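Local coordinates for protein isomaltodextranase (Arthrobacter globiformis, PDB 5AWO) that hydrolyses alpha-1,6-glucosidic linkages in polysaccharides such as dextran, taking off successive isomaltose units from the non-reducing chain ends, at residues N93-S98 with K180-G185; D392-A397 with L409-D414. All coordinates share one frame; numbering follows the deposited sequence. Where two conformers were deposited one is given.

Interaction 1 and interaction 2 lie on opposite sides of the chain's centre, about 44 Å between their centres and about 31 Å between nearest atoms, and they share no strand or helix. Interaction 1 comes first along the chain: in the catalytic TIM barrel of this family 27 glycoside hydrolase, the long loop between strand 77-79 and helix 107-116 meets helix 179-192. Interaction 2 opens only after interaction 1 has closed, and belongs to the antiparallel beta domain that follows the barrel, where strands 395-399 and 405-410 form a hairpin. One contact lies in the periphery of the barrel, the other in the sheet packed against barrel helices 295-302 and 326-339.

Interaction 1 (N93-S98 with K180-G185); sequences NGYITS and KEYVQG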
loop_
_atom_site.group_PDB
_atom_site.type_symbol
_atom_site.label_atom_id
_atom_site.label_comp_id
_atom_site.label_asym_id
_atom_site.label_seq_id
_atom_site.Cartn_x
_atom_site.Cartn_y
_atom_site.Cartn_z
ATOM N N ASN A 93 13.423 -29.175 6.509
ATOM C CA ASN A 93 12.568 -28.469 7.455
ATOM C C ASN A 93 11.195 -28.106 6.876
ATOM O O ASN A 93 10.472 -27.317 7.452
ATOM C CB ASN A 93 13.258 -27.217 7.981
ATOM C CG ASN A 93 14.686 -27.495 8.442
ATOM O OD1 ASN A 93 15.640 -26.978 7.874
ATOM N ND2 ASN A 93 14.822 -28.288 9.501
ATOM N N GLY A 94 10.858 -28.700 5.745
ATOM C CA GLY A 94 9.513 -28.554 5.175
ATOM C C GLY A 94 9.275 -27.360 4.299
ATOM O O GLY A 94 8.114 -27.050 4.026
ATOM N N TYR A 95 10.330 -26.701 3.827
ATOM C CA TYR A 95 10.160 -25.494 3.018
ATOM C C TYR A 95 10.341 -25.837 1.565
ATOM O O TYR A 95 11.291 -26.530 1.190
ATOM C CB TYR A 95 11.130 -24.390 3.436
ATOM C CG TYR A 95 11.032 -23.994 4.894
ATOM C CD1 TYR A 95 9.809 -23.980 5.584
ATOM C CD2 TYR A 95 12.174 -23.650 5.611
ATOM C CE1 TYR A 95 9.733 -23.605 6.912
ATOM C CE2 TYR A 95 12.105 -23.280 6.950
ATOM C CZ TYR A 95 10.878 -23.260 7.606
ATOM O OH TYR A 95 10.818 -22.901 8.939
ATOM N N ILE A 96 9.442 -25.338 0.711
ATOM C CA ILE A 96 9.453 -25.741 -0.691
ATOM C C ILE A 96 10.742 -25.325 -1.381
ATOM O O ILE A 96 11.206 -24.195 -1.242
ATOM C CB ILE A 96 8.236 -25.222 -1.498
ATOM C CG1 ILE A 96 8.035 -23.711 -1.311
ATOM C CG2 ILE A 96 7.007 -25.994 -1.117
ATOM C CD1 ILE A 96 7.228 -23.094 -2.441
ATOM N N THR A 97 11.307 -26.252 -2.163
ATOM C CA THR A 97 12.573 -25.988 -2.836
ATOM C C THR A 97 12.456 -25.334 -4.212
ATOM O O THR A 97 13.429 -24.793 -4.710
ATOM C CB THR A 97 13.385 -27.286 -2.979
ATOM O OG1 THR A 97 12.607 -28.230 -3.707
ATOM C CG2 THR A 97 13.745 -27.856 -1.620
ATOM N N SER A 98 11.274 -25.360 -4.821
ATOM C CA SER A 98 11.099 -24.721 -6.125
ATOM C C SER A 98 9.646 -24.312 -6.308
ATOM O O SER A 98 8.824 -24.537 -5.427
ATOM C CB SER A 98 11.561 -25.635 -7.259
ATOM O OG SER A 98 11.657 -24.905 -8.476
ATOM N N LYS A 180 5.819 -21.279 15.760
ATOM C CA LYS A 180 6.502 -20.006 15.513
ATOM C C LYS A 180 7.794 -20.212 14.740
ATOM O O LYS A 180 8.099 -19.486 13.784
ATOM C CB LYS A 180 6.762 -19.241 16.816
ATOM C CG LYS A 180 7.394 -17.858 16.633
ATOM C CD LYS A 180 7.505 -17.077 17.953
ATOM C CE LYS A 180 8.145 -15.699 17.800
ATOM N NZ LYS A 180 8.044 -14.934 19.086
ATOM N N GLU A 181 8.595 -21.182 15.167
ATOM C CA GLU A 181 9.858 -21.445 14.519
ATOM C C GLU A 181 9.640 -21.845 13.056
ATOM O O GLU A 181 10.411 -21.477 12.189
ATOM C CB GLU A 181 10.624 -22.561 15.273
ATOM C CG GLU A 181 11.138 -22.149 16.658
ATOM C CD GLU A 181 10.205 -22.466 17.795
ATOM O OE1 GLU A 181 8.973 -22.626 17.601
ATOM O OE2 GLU A 181 10.720 -22.540 18.972
ATOM N N TYR A 182 8.603 -22.630 12.806
ATOM C CA TYR A 182 8.274 -23.036 11.423
ATOM C C TYR A 182 7.909 -21.811 10.576
ATOM O O TYR A 182 8.507 -21.596 9.525
ATOM C CB TYR A 182 7.134 -24.040 11.424
ATOM C CG TYR A 182 6.674 -24.377 10.036
ATOM C CD1 TYR A 182 7.264 -25.399 9.306
ATOM C CD2 TYR A 182 5.633 -23.674 9.446
ATOM C CE1 TYR A 182 6.825 -25.726 8.025
ATOM C CE2 TYR A 182 5.185 -23.993 8.162
ATOM C CZ TYR A 182 5.797 -25.002 7.458
ATOM O OH TYR A 182 5.346 -25.372 6.190
ATOM N N VAL A 183 6.980 -21.000 11.062
ATOM C CA VAL A 183 6.512 -19.832 10.294
ATOM C C VAL A 183 7.651 -18.845 10.063
ATOM O O VAL A 183 7.903 -18.381 8.926
ATOM C CB VAL A 183 5.318 -19.147 10.976
ATOM C CG1 VAL A 183 4.943 -17.836 10.293
ATOM C CG2 VAL A 183 4.114 -20.072 11.005
ATOM N N GLN A 184 8.352 -18.505 11.146
ATOM C CA GLN A 184 9.417 -17.533 11.003
ATOM C C GLN A 184 10.560 -18.043 10.156
ATOM O O GLN A 184 11.141 -17.295 9.372
ATOM C CB GLN A 184 9.898 -17.053 12.362
ATOM C CG GLN A 184 8.814 -16.331 13.110
ATOM C CD GLN A 184 9.318 -15.490 14.252
ATOM O OE1 GLN A 184 10.092 -15.972 15.091
ATOM N NE2 GLN A 184 8.887 -14.242 14.318
ATOM N N GLY A 185 10.909 -19.312 10.314
ATOM C CA GLY A 185 11.884 -19.934 9.448
ATOM C C GLY A 185 11.498 -19.912 7.969
ATOM O O GLY A 185 12.368 -19.793 7.112
HETATM O O HOH W 1 5.521 -27.445 4.285
#
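The hydroxyl of Tyr95 donates to the backbone O of Tyr182, a carbonyl of helix 179-192, with OH and O 2.7 Å apart. It comes in at 121° to the C=O, in the carbonyl plane and on a lone pair. The hydroxyl end of the phenol comes in at Gly185, whose CA is 3.2 Å from Tyr95 OH; a CB at Gly185 would collide with that oxygen, so the lack of a side chain lets the hydroxyl come down onto the backbone.

The side chains of Tyr182 and Tyr95 run side by side in opposite senses. With CG anti to the backbone N (chi1 174°), Tyr182 sends its phenol back toward the loop. Tyr95 CE1 sits over one face of the Tyr182 ring, offset toward the rim and 3.8 Å from Tyr182 CE1. The planes are inclined at 50°, too oblique for a stack.

The far end of Tyr182 is tied to the loop through a water, which donates to Tyr182 OH at 2.8 Å and to Gly94 O at 2.6 Å. Tyr182 OH also bonds to Trp129 O, so this buried phenol is held at its tip as well as over its ring. The backbone N and O of Ile96 bond to the hydroxyls of Tyr186 and Tyr189, one and about two turns further along the same helix.

Far from the annotated catalytic residues, this is loop-to-helix packing in the TIM barrel of a family 27 glycoside hydrolase, carried by two tyrosines: an excursion after strand 77-79 is fastened to helix 179-192, the helix leading into barrel strand 197-200.

Interaction 2 (D392-A397 with L409-D414); sequences DTERWA and LFNRSD
Arg395 and Leu409 form an antiparallel non-hydrogen-bonded pair, CA atoms 4.8 Å apart, and next to it Phe410 N donates to Glu394 O at 2.9 Å, where strand 395-399 emerges from the type I turn Asp392 to Arg395. On the Arg395 and Leu409 face, CG of Arg395 touches CD2 of Leu409.

Glu394 reaches across with its chain extended beyond CG, and OE2 takes the backbone N-H of Arg412 at 2.8 Å, a nearly straight bond (170°) met almost along the carboxylate's C-O axis. A water joins the same OE2 to Asn411 OD1, which also accepts from Ser413 N in an Asx turn, while Asn411 ND2 bonds to the backbone O of Glu416; Glu394 OE1 pairs with Lys420.

The Arg412 chain passes over Glu394, CD lying 3.7 Å from Glu394 CG, then bends at chi3 (66°) to bring NH1 to Thr393 OG1, 2.9 Å away and close to the guanidinium plane. Its NE and NH2 bond to Ser279 and Gln283. With an alanine at the position of Arg412, Thr393 OG1, Ser279 and Gln283 would probably lose their common donor, and Glu394 CG the packing over it.

Within the turn, Asp392 OD1 accepts from Glu394 N in another Asx turn, while Arg395 grips OD2 side-on through NE and NH2. Trp396 NE1 bonds to Thr393 O, and the indole's CD1 meets Phe410 CE2 at 3.8 Å, the rings almost perpendicular.

Trp396 also packs on helices 295-302 and 326-339, and Phe410 meets Phe296 edge-to-face, setting this side of the hairpin against the barrel; Leu409 and Arg395 instead meet Ile422 of strand 418-423.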
loop_
_atom_site.group_PDB
_atom_site.type_symbol
_atom_site.label_atom_id
_atom_site.label_comp_id
_atom_site.label_asym_id
_atom_site.label_seq_id
_atom_site.Cartn_x
_atom_site.Cartn_y
_atom_site.Cartn_z
ATOM N N ASP A 392 -14.494 10.858 -3.823
ATOM C CA ASP A 392 -14.667 10.875 -5.284
ATOM C C ASP A 392 -13.694 9.892 -5.929
ATOM O O ASP A 392 -12.506 10.148 -6.000
ATOM C CB ASP A 392 -14.423 12.284 -5.799
ATOM C CG ASP A 392 -14.904 12.483 -7.214
ATOM O OD1 ASP A 392 -14.939 11.489 -7.990
ATOM O OD2 ASP A 392 -15.246 13.638 -7.576
ATOM N N THR A 393 -14.242 8.791 -6.452
ATOM C CA THR A 393 -13.427 7.769 -7.104
ATOM C C THR A 393 -12.715 8.269 -8.364
ATOM O O THR A 393 -11.762 7.628 -8.794
ATOM C CB THR A 393 -14.239 6.513 -7.515
ATOM O OG1 THR A 393 -15.186 6.854 -8.544
ATOM C CG2 THR A 393 -14.931 5.879 -6.337
ATOM N N GLU A 394 -13.147 9.401 -8.937
ATOM C CA GLU A 394 -12.703 9.845 -10.239
ATOM C C GLU A 394 -11.727 11.020 -10.228
ATOM O O GLU A 394 -11.293 11.457 -11.270
ATOM C CB GLU A 394 -13.909 10.181 -11.093
ATOM C CG GLU A 394 -14.753 8.967 -11.436
ATOM C CD GLU A 394 -15.969 9.359 -12.213
ATOM O OE1 GLU A 394 -16.829 10.119 -11.695
ATOM O OE2 GLU A 394 -16.094 8.900 -13.386
ATOM N N ARG A 395 -11.397 11.548 -9.046
ATOM C CA ARG A 395 -10.439 12.646 -8.940
ATOM C C ARG A 395 -9.494 12.366 -7.784
ATOM O O ARG A 395 -9.943 12.252 -6.614
ATOM C CB ARG A 395 -11.169 13.977 -8.718
ATOM C CG ARG A 395 -12.033 14.363 -9.908
ATOM C CD ARG A 395 -12.660 15.748 -9.757
ATOM N NE ARG A 395 -13.692 15.693 -8.731
ATOM C CZ ARG A 395 -14.155 16.729 -8.039
ATOM N NH1 ARG A 395 -13.690 17.965 -8.222
ATOM N NH2 ARG A 395 -15.115 16.517 -7.153
ATOM N N TRP A 396 -8.213 12.291 -8.101
ATOM C CA TRP A 396 -7.158 11.863 -7.159
ATOM C C TRP A 396 -6.026 12.876 -7.121
ATOM O O TRP A 396 -5.686 13.465 -8.145
ATOM C CB TRP A 396 -6.576 10.517 -7.613
ATOM C CG TRP A 396 -7.488 9.366 -7.315
ATOM C CD1 TRP A 396 -8.646 9.034 -7.954
ATOM C CD2 TRP A 396 -7.317 8.420 -6.265
ATOM N NE1 TRP A 396 -9.211 7.938 -7.356
ATOM C CE2 TRP A 396 -8.423 7.552 -6.303
ATOM C CE3 TRP A 396 -6.349 8.243 -5.275
ATOM C CZ2 TRP A 396 -8.573 6.507 -5.389
ATOM C CZ3 TRP A 396 -6.497 7.214 -4.379
ATOM C CH2 TRP A 396 -7.604 6.359 -4.439
ATOM N N ALA A 397 -5.454 13.078 -5.940
ATOM C CA ALA A 397 -4.242 13.892 -5.835
ATOM C C ALA A 397 -3.390 13.417 -4.684
ATOM O O ALA A 397 -3.906 12.934 -3.674
ATOM C CB ALA A 397 -4.570 15.366 -5.630
ATOM N N LEU A 409 -7.278 12.467 -13.154
ATOM C CA LEU A 409 -8.680 12.705 -13.419
ATOM C C LEU A 409 -9.192 11.540 -14.287
ATOM O O LEU A 409 -8.503 11.140 -15.229
ATOM C CB LEU A 409 -8.868 14.012 -14.158
ATOM C CG LEU A 409 -8.248 15.256 -13.534
ATOM C CD1 LEU A 409 -8.329 16.440 -14.477
ATOM C CD2 LEU A 409 -8.870 15.612 -12.207
ATOM N N PHE A 410 -10.377 11.010 -13.939
ATOM C CA PHE A 410 -10.902 9.797 -14.562
ATOM C C PHE A 410 -12.342 10.014 -14.981
ATOM O O PHE A 410 -13.089 10.695 -14.306
ATOM C CB PHE A 410 -10.843 8.621 -13.576
ATOM C CG PHE A 410 -9.463 8.273 -13.128
ATOM C CD1 PHE A 410 -8.695 7.363 -13.827
ATOM C CD2 PHE A 410 -8.939 8.834 -11.974
ATOM C CE1 PHE A 410 -7.398 7.072 -13.450
ATOM C CE2 PHE A 410 -7.669 8.491 -11.560
ATOM C CZ PHE A 410 -6.892 7.615 -12.288
ATOM N N ASN A 411 -12.730 9.367 -16.075
ATOM C CA ASN A 411 -14.139 9.296 -16.494
ATOM C C ASN A 411 -14.601 7.864 -16.620
ATOM O O ASN A 411 -14.336 7.208 -17.627
ATOM C CB ASN A 411 -14.392 10.049 -17.793
ATOM C CG ASN A 411 -15.839 9.949 -18.234
ATOM O OD1 ASN A 411 -16.717 9.571 -17.445
ATOM N ND2 ASN A 411 -16.108 10.305 -19.469
ATOM N N ARG A 412 -15.334 7.410 -15.598
ATOM C CA ARG A 412 -15.845 6.046 -15.547
ATOM C C ARG A 412 -17.185 5.859 -16.270
ATOM O O ARG A 412 -17.711 4.729 -16.310
ATOM C CB ARG A 412 -15.913 5.592 -14.096
ATOM C CG ARG A 412 -14.572 5.563 -13.385
ATOM C CD ARG A 412 -14.695 5.273 -11.904
ATOM N NE ARG A 412 -15.204 3.919 -11.684
ATOM C CZ ARG A 412 -15.920 3.531 -10.647
ATOM N NH1 ARG A 412 -16.186 4.355 -9.637
ATOM N NH2 ARG A 412 -16.397 2.297 -10.645
ATOM N N SER A 413 -17.756 6.910 -16.870
ATOM C CA SER A 413 -18.943 6.716 -17.682
ATOM C C SER A 413 -18.609 5.806 -18.868
ATOM O O SER A 413 -17.524 5.911 -19.473
ATOM C CB SER A 413 -19.443 8.042 -18.231
ATOM O OG SER A 413 -20.558 7.837 -19.101
ATOM N N ASP A 414 -19.547 4.928 -19.250
ATOM C CA ASP A 414 -19.358 4.123 -20.446
ATOM C C ASP A 414 -19.750 4.861 -21.734
ATOM O O ASP A 414 -19.394 4.444 -22.822
ATOM C CB ASP A 414 -20.106 2.798 -20.282
ATOM C CG ASP A 414 -19.845 2.169 -18.916
ATOM O OD1 ASP A 414 -18.666 1.963 -18.542
ATOM O OD2 ASP A 414 -20.818 1.900 -18.175
HETATM O O HOH W 2 -17.657 10.490 -14.973
#